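Local coordinates for protein thiamine phosphate pyrophosphorylase (Bacteroides thetaiotaomicron VPI-5482, PDB 3CEU) that probably makes thiamine phosphate by joining the pyrimidine and thiazole moieties of the vitamin, at residues A[2-7]-A[27-32]. Numbering follows the deposited sequence.
Sequences KLIVVT and LDILHL
V5 pairs in parallel with L30, its N donating to I29 O and its O accepting from H31 N at 2.9 Å, so that it bonds the two residues flanking its partner. T7 N continues the pattern onto H31 O at 3.0 Å, all three bonds being nearly straight. Toward the N-terminal end of strand 2-6 a side chain takes over: L3 N gives its hydrogen to D28 OD2 in a nearly straight bond of 3.0 Å. It meets that oxygen on the anti side, 33° out of the carboxylate plane. A water lies close by, accepting from D28 N and within bonding distance of L3 O and D28 OD2. Without this carboxylate, as with an alanine here, L3 N would probably lack its acceptor and the water one of its holds.

Apolar contacts cover both faces. I4 and I29 run side by side, and I4 CG2, anti to the backbone N, reaches the H31 ring at CD2 (3.5 Å). That ring is fixed further by H60 and Y110, hydrogen-bonded to ND1 and NE2. On the face toward helix 15-24, V5 CG2 meets L27 CD1 at 3.6 Å, the two side chains crossing at about a right angle, while L30 packs on I19 and F23.

The two strands and helix 15-24 form the first beta-alpha-beta unit of the barrel; D28 thus extends the tie between its strands beyond the regular backbone pairing, and H31, both ring nitrogens bonded, is a satisfied polar group in the barrel interior.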
loop_
_atom_site.group_PDB
_atom_site.type_symbol
_atom_site.label_atom_id
_atom_site.label_comp_id
_atom_site.label_asym_id
_atom_site.label_seq_id
_atom_site.Cartn_x
_atom_site.Cartn_y
_atom_site.Cartn_z
ATOM N N LYS A 2 4.368 -5.865 7.525
ATOM C CA LYS A 2 3.072 -5.462 6.996
ATOM C C LYS A 2 2.979 -5.692 5.490
ATOM O O LYS A 2 3.980 -5.644 4.770
ATOM C CB LYS A 2 2.806 -3.988 7.313
ATOM C CG LYS A 2 2.559 -3.703 8.792
ATOM C CD LYS A 2 2.309 -2.219 9.038
ATOM C CE LYS A 2 1.924 -1.954 10.485
ATOM N NZ LYS A 2 2.915 -2.561 11.418
ATOM N N LEU A 3 1.766 -5.969 5.030
ATOM C CA LEU A 3 1.497 -6.191 3.618
ATOM C C LEU A 3 0.447 -5.168 3.182
ATOM O O LEU A 3 -0.738 -5.305 3.488
ATOM C CB LEU A 3 0.978 -7.616 3.385
ATOM C CG LEU A 3 0.696 -7.982 1.923
ATOM C CD1 LEU A 3 1.948 -7.717 1.093
ATOM C CD2 LEU A 3 0.268 -9.435 1.810
ATOM N N ILE A 4 0.899 -4.138 2.474
ATOM C CA ILE A 4 0.026 -3.067 2.008
ATOM C C ILE A 4 -0.404 -3.291 0.568
ATOM O O ILE A 4 0.409 -3.662 -0.288
ATOM C CB ILE A 4 0.740 -1.700 2.100
ATOM C CG1 ILE A 4 1.237 -1.470 3.533
ATOM C CG2 ILE A 4 -0.200 -0.588 1.680
ATOM C CD1 ILE A 4 2.239 -0.340 3.666
ATOM N N VAL A 5 -1.691 -3.065 0.311
ATOM C CA VAL A 5 -2.267 -3.223 -1.025
ATOM C C VAL A 5 -2.745 -1.880 -1.574
ATOM O O VAL A 5 -3.431 -1.134 -0.878
ATOM C CB VAL A 5 -3.502 -4.178 -1.015
ATOM C CG1 VAL A 5 -4.194 -4.144 -2.381
ATOM C CG2 VAL A 5 -3.073 -5.606 -0.677
ATOM N N VAL A 6 -2.376 -1.564 -2.813
ATOM C CA VAL A 6 -2.845 -0.327 -3.424
ATOM C C VAL A 6 -3.972 -0.716 -4.382
ATOM O O VAL A 6 -3.872 -1.731 -5.085
ATOM C CB VAL A 6 -1.742 0.404 -4.242
ATOM C CG1 VAL A 6 -2.297 1.718 -4.777
ATOM C CG2 VAL A 6 -0.515 0.665 -3.389
ATOM N N THR A 7 -5.049 0.070 -4.384
ATOM C CA THR A 7 -6.184 -0.183 -5.272
ATOM C C THR A 7 -5.727 0.013 -6.708
ATOM O O THR A 7 -4.572 0.337 -6.970
ATOM C CB THR A 7 -7.336 0.829 -5.085
ATOM O OG1 THR A 7 -6.869 2.133 -5.455
ATOM C CG2 THR A 7 -7.845 0.849 -3.658
ATOM N N LEU A 27 -6.077 -7.870 5.853
ATOM C CA LEU A 27 -5.302 -6.861 5.142
ATOM C C LEU A 27 -4.863 -5.757 6.123
ATOM O O LEU A 27 -5.693 -5.106 6.750
ATOM C CB LEU A 27 -6.145 -6.246 4.031
ATOM C CG LEU A 27 -5.588 -4.975 3.372
ATOM C CD1 LEU A 27 -4.224 -5.236 2.722
ATOM C CD2 LEU A 27 -6.585 -4.521 2.339
ATOM N N ASP A 28 -3.560 -5.551 6.263
ATOM C CA ASP A 28 -3.074 -4.528 7.174
ATOM C C ASP A 28 -3.571 -3.145 6.750
ATOM O O ASP A 28 -4.397 -2.542 7.434
ATOM C CB ASP A 28 -1.542 -4.534 7.222
ATOM C CG ASP A 28 -0.969 -5.818 7.818
ATOM O OD1 ASP A 28 -1.152 -6.057 9.041
ATOM O OD2 ASP A 28 -0.326 -6.596 7.064
ATOM N N ILE A 29 -3.081 -2.665 5.608
ATOM C CA ILE A 29 -3.437 -1.341 5.098
ATOM C C ILE A 29 -3.858 -1.326 3.628
ATOM O O ILE A 29 -3.376 -2.114 2.812
ATOM C CB ILE A 29 -2.245 -0.354 5.278
ATOM C CG1 ILE A 29 -1.867 -0.263 6.757
ATOM C CG2 ILE A 29 -2.614 1.028 4.751
ATOM C CD1 ILE A 29 -0.626 0.582 7.034
ATOM N N LEU A 30 -4.765 -0.409 3.306
ATOM C CA LEU A 30 -5.271 -0.238 1.948
ATOM C C LEU A 30 -4.987 1.186 1.511
ATOM O O LEU A 30 -5.367 2.137 2.191
ATOM C CB LEU A 30 -6.779 -0.473 1.900
ATOM C CG LEU A 30 -7.421 -0.230 0.541
ATOM C CD1 LEU A 30 -6.947 -1.290 -0.441
ATOM C CD2 LEU A 30 -8.934 -0.269 0.662
ATOM N N HIS A 31 -4.309 1.323 0.378
ATOM C CA HIS A 31 -3.994 2.632 -0.179
ATOM C C HIS A 31 -4.944 2.909 -1.336
ATOM O O HIS A 31 -4.851 2.293 -2.406
ATOM C CB HIS A 31 -2.538 2.688 -0.657
ATOM C CG HIS A 31 -1.588 3.220 0.373
ATOM N ND1 HIS A 31 -0.943 4.432 0.235
ATOM C CD2 HIS A 31 -1.211 2.734 1.579
ATOM C CE1 HIS A 31 -0.214 4.668 1.309
ATOM N NE2 HIS A 31 -0.360 3.653 2.144
ATOM N N LEU A 32 -5.870 3.832 -1.094
ATOM C CA LEU A 32 -6.862 4.223 -2.088
ATOM C C LEU A 32 -6.231 5.214 -3.050
ATOM O O LEU A 32 -5.961 6.357 -2.692
ATOM C CB LEU A 32 -8.076 4.858 -1.395
ATOM C CG LEU A 32 -9.221 5.365 -2.267
ATOM C CD1 LEU A 32 -9.744 4.244 -3.158
ATOM C CD2 LEU A 32 -10.333 5.902 -1.379
HETATM O O HOH W 1 -2.014 -7.479 4.959
#